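Local coordinates for protein 8-amino-8-demethylriboflavin N,N-dimethyltransferase (Streptomyces davawensis, PDB 4D7K) that methylates 8-amino-8-demethyl-D-riboflavin twice, using S-adenosyl methionine, to form the antibiotic roseoflavin, and works as a homodimer, at residues A[61-64]-A[65-69]; A[31-35]-A[36-40]; A[172-176]-A[177-181]. All coordinates share one frame; numbering follows the deposited sequence.

Contact 1 (A[61-64]-A[65-69])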
loop_
_atom_site.group_PDB
_atom_site.type_symbol
_atom_site.label_atom_id
_atom_site.label_comp_id
_atom_site.label_asym_id
_atom_site.label_seq_id
_atom_site.Cartn_x
_atom_site.Cartn_y
_atom_site.Cartn_z
ATOM N N SER A 61 -5.290 -20.058 15.726
ATOM C CA SER A 61 -5.359 -18.779 16.422
ATOM C C SER A 61 -4.952 -17.598 15.545
ATOM O O SER A 61 -5.620 -16.563 15.538
ATOM C CB SER A 61 -4.480 -18.814 17.671
ATOM O OG SER A 61 -4.375 -17.523 18.248
ATOM N N ARG A 62 -3.862 -17.753 14.804
ATOM C CA ARG A 62 -3.361 -16.666 13.973
ATOM C C ARG A 62 -4.068 -16.591 12.615
ATOM O O ARG A 62 -4.120 -15.526 11.998
ATOM C CB ARG A 62 -1.847 -16.798 13.790
ATOM C CG ARG A 62 -1.077 -16.445 15.060
ATOM C CD ARG A 62 0.432 -16.423 14.864
ATOM N NE ARG A 62 1.057 -15.421 15.728
ATOM C CZ ARG A 62 1.737 -14.371 15.280
ATOM N NH1 ARG A 62 1.904 -14.198 13.975
ATOM N NH2 ARG A 62 2.263 -13.500 16.133
ATOM N N LEU A 63 -4.618 -17.712 12.155
ATOM C CA LEU A 63 -5.385 -17.705 10.912
ATOM C C LEU A 63 -6.659 -16.900 11.095
ATOM O O LEU A 63 -7.037 -16.113 10.227
ATOM C CB LEU A 63 -5.728 -19.125 10.455
ATOM C CG LEU A 63 -6.581 -19.190 9.182
ATOM C CD1 LEU A 63 -5.819 -18.637 7.982
ATOM C CD2 LEU A 63 -7.061 -20.605 8.906
ATOM N N ARG A 64 -7.313 -17.099 12.236
ATOM C CA ARG A 64 -8.539 -16.382 12.564
ATOM C C ARG A 64 -8.323 -14.875 12.579
ATOM O O ARG A 64 -9.164 -14.113 12.094
ATOM C CB ARG A 64 -9.088 -16.835 13.917
ATOM C CG ARG A 64 -10.387 -16.133 14.306
ATOM C CD ARG A 64 -10.899 -16.574 15.664
ATOM N NE ARG A 64 -11.192 -18.002 15.705
ATOM C CZ ARG A 64 -10.406 -18.899 16.288
ATOM N NH1 ARG A 64 -9.285 -18.509 16.879
ATOM N NH2 ARG A 64 -10.737 -20.183 16.278
ATOM N N ARG A 65 -7.192 -14.450 13.137
ATOM C CA ARG A 65 -6.843 -13.034 13.167
ATOM C C ARG A 65 -6.594 -12.494 11.756
ATOM O O ARG A 65 -6.990 -11.375 11.433
ATOM C CB ARG A 65 -5.619 -12.811 14.056
ATOM C CG ARG A 65 -5.858 -13.194 15.508
ATOM C CD ARG A 65 -4.563 -13.210 16.295
ATOM N NE ARG A 65 -3.922 -11.898 16.317
ATOM C CZ ARG A 65 -2.700 -11.680 16.787
ATOM N NH1 ARG A 65 -1.985 -12.689 17.269
ATOM N NH2 ARG A 65 -2.188 -10.456 16.771
ATOM N N LEU A 66 -5.954 -13.299 10.916
ATOM C CA LEU A 66 -5.765 -12.946 9.513
ATOM C C LEU A 66 -7.105 -12.885 8.768
ATOM O O LEU A 66 -7.357 -11.959 7.995
ATOM C CB LEU A 66 -4.831 -13.953 8.829
ATOM C CG LEU A 66 -4.714 -13.808 7.311
ATOM C CD1 LEU A 66 -4.043 -12.495 6.962
ATOM C CD2 LEU A 66 -3.954 -14.970 6.692
ATOM N N LEU A 67 -7.956 -13.883 8.999
ATOM C CA LEU A 67 -9.264 -13.948 8.347
ATOM C C LEU A 67 -10.166 -12.811 8.808
ATOM O O LEU A 67 -10.911 -12.236 8.018
ATOM C CB LEU A 67 -9.947 -15.294 8.625
ATOM C CG LEU A 67 -9.344 -16.552 7.999
ATOM C CD1 LEU A 67 -9.994 -17.799 8.587
ATOM C CD2 LEU A 67 -9.529 -16.509 6.500
ATOM N N ARG A 68 -10.105 -12.500 10.094
ATOM C CA ARG A 68 -10.877 -11.392 10.639
ATOM C C ARG A 68 -10.420 -10.053 10.041
ATOM O O ARG A 68 -11.235 -9.156 9.818
ATOM C CB ARG A 68 -10.759 -11.391 12.160
ATOM C CG ARG A 68 -11.514 -10.307 12.871
ATOM C CD ARG A 68 -11.252 -10.408 14.356
ATOM N NE ARG A 68 -11.720 -11.674 14.912
ATOM C CZ ARG A 68 -11.101 -12.335 15.885
ATOM N NH1 ARG A 68 -9.975 -11.856 16.398
ATOM N NH2 ARG A 68 -11.600 -13.475 16.339
ATOM N N ALA A 69 -9.123 -9.933 9.755
ATOM C CA ALA A 69 -8.585 -8.716 9.142
ATOM C C ALA A 69 -9.091 -8.576 7.712
ATOM O O ALA A 69 -9.462 -7.488 7.277
ATOM C CB ALA A 69 -7.050 -8.720 9.177
#
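Ser-61 meets Arg-65 one helical turn on, where the carbonyl oxygen O of Ser-61 lies 3.4 Å from CG of Arg-65. The aliphatic part of the arginine thus runs back along the first turn before its charged end leaves for the dimer interface. Arg-62 gives its carbonyl to the N-H of Leu-66, which is tilted about 31° from the carbonyl plane. Its guanidinium has NH1 of Arg-65 over one face, with NE of Arg-62 and NH1 of Arg-65 4.4 Å apart. The closeness is probably tolerated because Asp-299 of the second subunit forms a salt bridge with Arg-65, while the carbonyl of Leu-303 there takes a hydrogen bond from Arg-62.

Leu-63 accepts a short bond from Leu-67, N to O 2.7 Å, and the same turn brings their side chains together. CG of Leu-63 packs 3.7 Å from CD1 of Leu-67; with CG of Leu-67 set beside its own backbone N (chi1 -69°), the branch leans back over the preceding turn. Leucines suit this face, which packs on apolar residues of the same subunit, while Arg-62 and Arg-65 are buried against the second subunit.

The carbonyl O of Arg-64 accepts from N of Arg-68 at 2.7 Å, and both side chains leave the helix extended and then bend at chi3. NH2 of Arg-68 consequently comes to 3.2 Å from CD of Arg-64, meeting its aliphatic shaft, while the two guanidinium planes differ by 24°. Asp-82 makes a salt bridge with Arg-64, probably easing the nearness of the charges.

Within the dimerisation domain, Leu-63 and Leu-67 of helix 60-72 rest on Leu-52 of helix 49-56. Leu-67 also touches Leu-76, and Arg-68 touches Glu-78, both on strand 76-79.

Contact 2 (A[31-35]-A[36-40])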
loop_
_atom_site.group_PDB
_atom_site.type_symbol
_atom_site.label_atom_id
_atom_site.label_comp_id
_atom_site.label_asym_id
_atom_site.label_seq_id
_atom_site.Cartn_x
_atom_site.Cartn_y
_atom_site.Cartn_z
ATOM N N TYR A 31 -2.854 -10.122 -0.146
ATOM C CA TYR A 31 -1.800 -10.972 -0.690
ATOM C C TYR A 31 -1.790 -12.329 0.014
ATOM O O TYR A 31 -1.840 -13.377 -0.630
ATOM C CB TYR A 31 -0.432 -10.290 -0.550
ATOM C CG TYR A 31 0.743 -11.186 -0.890
ATOM C CD1 TYR A 31 1.084 -11.448 -2.212
ATOM C CD2 TYR A 31 1.508 -11.774 0.110
ATOM C CE1 TYR A 31 2.160 -12.264 -2.527
ATOM C CE2 TYR A 31 2.587 -12.599 -0.197
ATOM C CZ TYR A 31 2.906 -12.839 -1.515
ATOM O OH TYR A 31 3.970 -13.652 -1.829
ATOM N N ALA A 32 -1.740 -12.297 1.341
ATOM C CA ALA A 32 -1.642 -13.518 2.130
ATOM C C ALA A 32 -2.887 -14.377 1.949
ATOM O O ALA A 32 -2.796 -15.603 1.866
ATOM C CB ALA A 32 -1.422 -13.189 3.597
ATOM N N VAL A 33 -4.043 -13.727 1.869
ATOM C CA VAL A 33 -5.303 -14.427 1.643
ATOM C C VAL A 33 -5.283 -15.161 0.300
ATOM O O VAL A 33 -5.679 -16.325 0.202
ATOM C CB VAL A 33 -6.505 -13.451 1.692
ATOM C CG1 VAL A 33 -7.713 -14.043 0.980
ATOM C CG2 VAL A 33 -6.839 -13.078 3.140
ATOM N N ALA A 34 -4.807 -14.480 -0.734
ATOM C CA ALA A 34 -4.750 -15.075 -2.058
ATOM C C ALA A 34 -3.713 -16.200 -2.134
ATOM O O ALA A 34 -3.972 -17.234 -2.752
ATOM C CB ALA A 34 -4.462 -14.008 -3.101
ATOM N N LYS A 35 -2.553 -16.007 -1.506
ATOM C CA LYS A 35 -1.482 -17.008 -1.550
ATOM C C LYS A 35 -1.885 -18.293 -0.830
ATOM O O LYS A 35 -1.417 -19.374 -1.167
ATOM C CB LYS A 35 -0.187 -16.463 -0.937
ATOM C CG LYS A 35 0.412 -15.264 -1.667
ATOM C CD LYS A 35 0.754 -15.578 -3.113
ATOM C CE LYS A 35 1.908 -16.561 -3.207
ATOM N NZ LYS A 35 2.339 -16.724 -4.619
ATOM N N LEU A 36 -2.755 -18.167 0.165
ATOM C CA LEU A 36 -3.226 -19.329 0.896
ATOM C C LEU A 36 -4.407 -19.975 0.180
ATOM O O LEU A 36 -4.946 -20.980 0.641
ATOM C CB LEU A 36 -3.612 -18.938 2.320
ATOM C CG LEU A 36 -2.429 -18.665 3.245
ATOM C CD1 LEU A 36 -2.909 -17.974 4.504
ATOM C CD2 LEU A 36 -1.735 -19.971 3.584
ATOM N N HIS A 37 -4.799 -19.383 -0.948
ATOM C CA HIS A 37 -5.917 -19.864 -1.759
ATOM C C HIS A 37 -7.213 -19.961 -0.958
ATOM O O HIS A 37 -8.083 -20.784 -1.249
ATOM C CB HIS A 37 -5.571 -21.215 -2.395
ATOM C CG HIS A 37 -4.548 -21.112 -3.486
ATOM N ND1 HIS A 37 -3.228 -21.457 -3.302
ATOM C CD2 HIS A 37 -4.651 -20.665 -4.760
ATOM C CE1 HIS A 37 -2.562 -21.248 -4.428
ATOM N NE2 HIS A 37 -3.401 -20.766 -5.323
ATOM N N LEU A 38 -7.332 -19.102 0.047
ATOM C CA LEU A 38 -8.555 -18.990 0.835
ATOM C C LEU A 38 -9.798 -18.652 0.001
ATOM O O LEU A 38 -10.866 -19.204 0.267
ATOM C CB LEU A 38 -8.373 -17.952 1.943
ATOM C CG LEU A 38 -7.396 -18.396 3.031
ATOM C CD1 LEU A 38 -7.125 -17.285 4.027
ATOM C CD2 LEU A 38 -7.932 -19.621 3.741
ATOM N N PRO A 39 -9.678 -17.756 -1.007
ATOM C CA PRO A 39 -10.897 -17.515 -1.789
ATOM C C PRO A 39 -11.387 -18.764 -2.502
ATOM O O PRO A 39 -12.591 -19.002 -2.570
ATOM C CB PRO A 39 -10.460 -16.463 -2.810
ATOM C CG PRO A 39 -9.277 -15.802 -2.200
ATOM C CD PRO A 39 -8.574 -16.889 -1.456
ATOM N N ASP A 40 -10.448 -19.548 -3.025
ATOM C CA ASP A 40 -10.774 -20.766 -3.748
ATOM C C ASP A 40 -11.318 -21.841 -2.800
ATOM O O ASP A 40 -12.213 -22.613 -3.158
ATOM C CB ASP A 40 -9.537 -21.271 -4.498
ATOM C CG ASP A 40 -8.911 -20.193 -5.380
ATOM O OD1 ASP A 40 -9.322 -20.065 -6.552
ATOM O OD2 ASP A 40 -8.014 -19.468 -4.900
#
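The carbonyls of Ala-32, Val-33 and Ala-34 receive the N-H groups of Leu-36, Leu-38 and His-37, which closes helix 13-35 and turns the chain into helix 38-41. Leu-36 N to Ala-32 O, at 3.1 Å, is the last ordinary helical bond. Leu-38 N then reaches back to Val-33 O at 3.2 Å, approaching almost head-on to the carbonyl, and His-37 N bonds to Ala-34 O at 2.9 Å from well above the carbonyl plane. His-37 has positive phi (56°), and these two bonds into the last turn make a Schellman motif. The same residue is the N-cap of the next helix, so one residue ends the first helix and caps the second.

Val-33 supplies the apolar contact across the turn. Its CG1, anti to the backbone N (chi1 159°), packs 3.8 Å from CD of Pro-39 and 4.1 Å from CB of Leu-38. Proline fits the first turn of a helix, where its missing N-H costs no helical bond, and CD and CG of its ring meet the valine methyl at a slant. The ring of His-37 has Ala-34 O over one face, 3.9 Å above its plane and toward the rim, and OD2 of Asp-40 at its edge. CG of Lys-35 lies over one face of the Tyr-31 ring, toward its rim; beyond it the chain bends at chi2 and chi3 and carries NZ to salt bridges with Glu-150, Glu-110 and Glu-154.

Val-33, Leu-36 and Leu-38 all face helix 60-72, touching Ala-70, Leu-66 and Leu-67 respectively; Ala-34 and His-37 lie against helix 102-107.

Contact 3 (A[172-176]-A[177-181])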
loop_
_atom_site.group_PDB
_atom_site.type_symbol
_atom_site.label_atom_id
_atom_site.label_comp_id
_atom_site.label_asym_id
_atom_site.label_seq_id
_atom_site.Cartn_x
_atom_site.Cartn_y
_atom_site.Cartn_z
ATOM N N THR A 172 -14.052 4.426 -25.813
ATOM C CA THR A 172 -14.968 5.551 -25.676
ATOM C C THR A 172 -14.281 6.889 -25.905
ATOM O O THR A 172 -14.931 7.930 -25.895
ATOM C CB THR A 172 -15.631 5.578 -24.285
ATOM O OG1 THR A 172 -14.630 5.787 -23.281
ATOM C CG2 THR A 172 -16.366 4.270 -24.017
ATOM N N SER A 173 -12.969 6.864 -26.115
ATOM C CA SER A 173 -12.203 8.101 -26.229
ATOM C C SER A 173 -11.713 8.353 -27.652
ATOM O O SER A 173 -11.270 9.455 -27.977
ATOM C CB SER A 173 -11.014 8.076 -25.268
ATOM O OG SER A 173 -11.447 7.863 -23.935
ATOM N N PHE A 174 -11.786 7.325 -28.493
ATOM C CA PHE A 174 -11.379 7.453 -29.887
ATOM C C PHE A 174 -12.395 6.778 -30.800
ATOM O O PHE A 174 -13.056 5.820 -30.402
ATOM C CB PHE A 174 -9.985 6.853 -30.105
ATOM C CG PHE A 174 -9.429 7.097 -31.482
ATOM C CD1 PHE A 174 -8.908 8.336 -31.824
ATOM C CD2 PHE A 174 -9.428 6.087 -32.433
ATOM C CE1 PHE A 174 -8.399 8.567 -33.089
ATOM C CE2 PHE A 174 -8.920 6.308 -33.701
ATOM C CZ PHE A 174 -8.403 7.549 -34.029
ATOM N N ASP A 175 -12.519 7.281 -32.024
ATOM C CA ASP A 175 -13.499 6.755 -32.967
ATOM C C ASP A 175 -12.915 5.645 -33.839
ATOM O O ASP A 175 -12.564 5.867 -34.998
ATOM C CB ASP A 175 -14.046 7.884 -33.846
ATOM C CG ASP A 175 -15.154 7.419 -34.773
ATOM O OD1 ASP A 175 -15.839 6.431 -34.431
ATOM O OD2 ASP A 175 -15.339 8.041 -35.841
ATOM N N PHE A 176 -12.819 4.445 -33.281
ATOM C CA PHE A 176 -12.344 3.296 -34.043
ATOM C C PHE A 176 -13.329 2.908 -35.142
ATOM O O PHE A 176 -12.954 2.259 -36.116
ATOM C CB PHE A 176 -12.100 2.106 -33.120
ATOM C CG PHE A 176 -10.958 2.304 -32.170
ATOM C CD1 PHE A 176 -9.652 2.122 -32.591
ATOM C CD2 PHE A 176 -11.190 2.666 -30.854
ATOM C CE1 PHE A 176 -8.599 2.300 -31.719
ATOM C CE2 PHE A 176 -10.141 2.846 -29.976
ATOM C CZ PHE A 176 -8.843 2.662 -30.408
ATOM N N GLY A 177 -14.581 3.326 -34.986
ATOM C CA GLY A 177 -15.635 2.978 -35.922
ATOM C C GLY A 177 -15.493 3.549 -37.322
ATOM O O GLY A 177 -16.283 3.221 -38.208
ATOM N N ARG A 178 -14.497 4.402 -37.535
ATOM C CA ARG A 178 -14.291 4.981 -38.859
ATOM C C ARG A 178 -13.187 4.249 -39.620
ATOM O O ARG A 178 -12.716 4.724 -40.652
ATOM C CB ARG A 178 -13.975 6.480 -38.758
ATOM C CG ARG A 178 -12.661 6.847 -38.074
ATOM C CD ARG A 178 -12.582 8.361 -37.879
ATOM N NE ARG A 178 -11.268 8.825 -37.436
ATOM C CZ ARG A 178 -10.317 9.262 -38.256
ATOM N NH1 ARG A 178 -10.529 9.288 -39.562
ATOM N NH2 ARG A 178 -9.151 9.673 -37.771
ATOM N N PHE A 179 -12.785 3.089 -39.109
ATOM C CA PHE A 179 -11.834 2.230 -39.809
ATOM C C PHE A 179 -12.455 0.859 -40.041
ATOM O O PHE A 179 -13.324 0.428 -39.282
ATOM C CB PHE A 179 -10.526 2.106 -39.023
ATOM C CG PHE A 179 -9.859 3.422 -38.755
ATOM C CD1 PHE A 179 -9.174 4.085 -39.760
ATOM C CD2 PHE A 179 -9.920 4.001 -37.497
ATOM C CE1 PHE A 179 -8.563 5.300 -39.517
ATOM C CE2 PHE A 179 -9.312 5.213 -37.247
ATOM C CZ PHE A 179 -8.633 5.865 -38.260
ATOM N N THR A 180 -12.014 0.175 -41.090
ATOM C CA THR A 180 -12.630 -1.091 -41.476
ATOM C C THR A 180 -11.663 -2.268 -41.463
ATOM O O THR A 180 -12.080 -3.420 -41.592
ATOM C CB THR A 180 -13.255 -1.001 -42.878
ATOM O OG1 THR A 180 -13.663 -2.308 -43.295
ATOM C CG2 THR A 180 -12.249 -0.449 -43.876
ATOM N N ARG A 181 -10.375 -1.983 -41.317
ATOM C CA ARG A 181 -9.383 -3.048 -41.258
ATOM C C ARG A 181 -8.256 -2.710 -40.284
ATOM O O ARG A 181 -7.462 -1.798 -40.516
ATOM C CB ARG A 181 -8.814 -3.334 -42.648
ATOM C CG ARG A 181 -8.028 -4.629 -42.709
ATOM C CD ARG A 181 -7.517 -4.922 -44.107
ATOM N NE ARG A 181 -6.709 -6.138 -44.127
ATOM C CZ ARG A 181 -5.919 -6.495 -45.134
ATOM N NH1 ARG A 181 -5.825 -5.727 -46.213
ATOM N NH2 ARG A 181 -5.219 -7.618 -45.060
#
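Phe-174 and Phe-179 meet through ring edges: CE2 of Phe-174 is 3.7 Å from CE2 of Phe-179, each atom lying near the plane of the other ring, and the two side chains cross at about a right angle. The contact is therefore between rims, without overlap of faces. Phe-174 also sets CD2 3.8 Å above the centre of the Phe-176 ring. Apolar rings suit this place, where Phe-174 and Phe-176 touch Leu-282 on strand 280-285 of the sheet and Phe-174 also packs on Val-339.

Arg-178 lies across Phe-179 in a different manner. CZ of Phe-179 stands 3.8 Å over the centre of the guanidinium, while CG of Arg-178 sits over one face of the phenyl ring, toward its rim. The arginine begins with CG between its backbone N and carbonyl carbon (chi1 66°) and then runs extended, which carries the guanidinium to this place. The long chain can thus lay its CG on the ring, offer the flat guanidinium to CZ and still reach Glu-341, with which NH2 makes a salt bridge. Asp-175 flanks the shaft of the arginine: OD2 is 3.4 Å from CD of Arg-178, but 4.4 Å from its NE, so the opposite charges are near without forming a salt bridge.

Two backbone turns bring these residues together. Asp-175 is the centre of an inverse gamma turn, whose bond from Phe-176 N to Phe-174 O is weak, and Phe-179 N then bonds to Phe-176 O at 3.1 Å from above the carbonyl plane. In the Rossmann-like fold of class I methyltransferases, this loop leads from helix 167-171 into strand 181-185, the first strand of this sheet along the chain, which lies between the parallel strands 204-209 and 247-251.

Contacts 1 and 2 are buried parts of the dimerisation domain and touch one another: Leu-67 CD2 packs 3.5 Å from Leu-38 CD1. Both also reach the second subunit. Contact 1 runs along a single helix from its first turn, its leucines turned inward and some of its arginines paired with the partner chain, whereas contact 2 joins two helices through a turn held by backbone bonds and a valine-proline-leucine contact. Contact 3 is only partly buried, belongs to the methyltransferase domain on the opposite side of the chain's centre, about 30 Å from contact 2 at the nearest atoms, and relies on aromatic rings in a loop that no other chain touches.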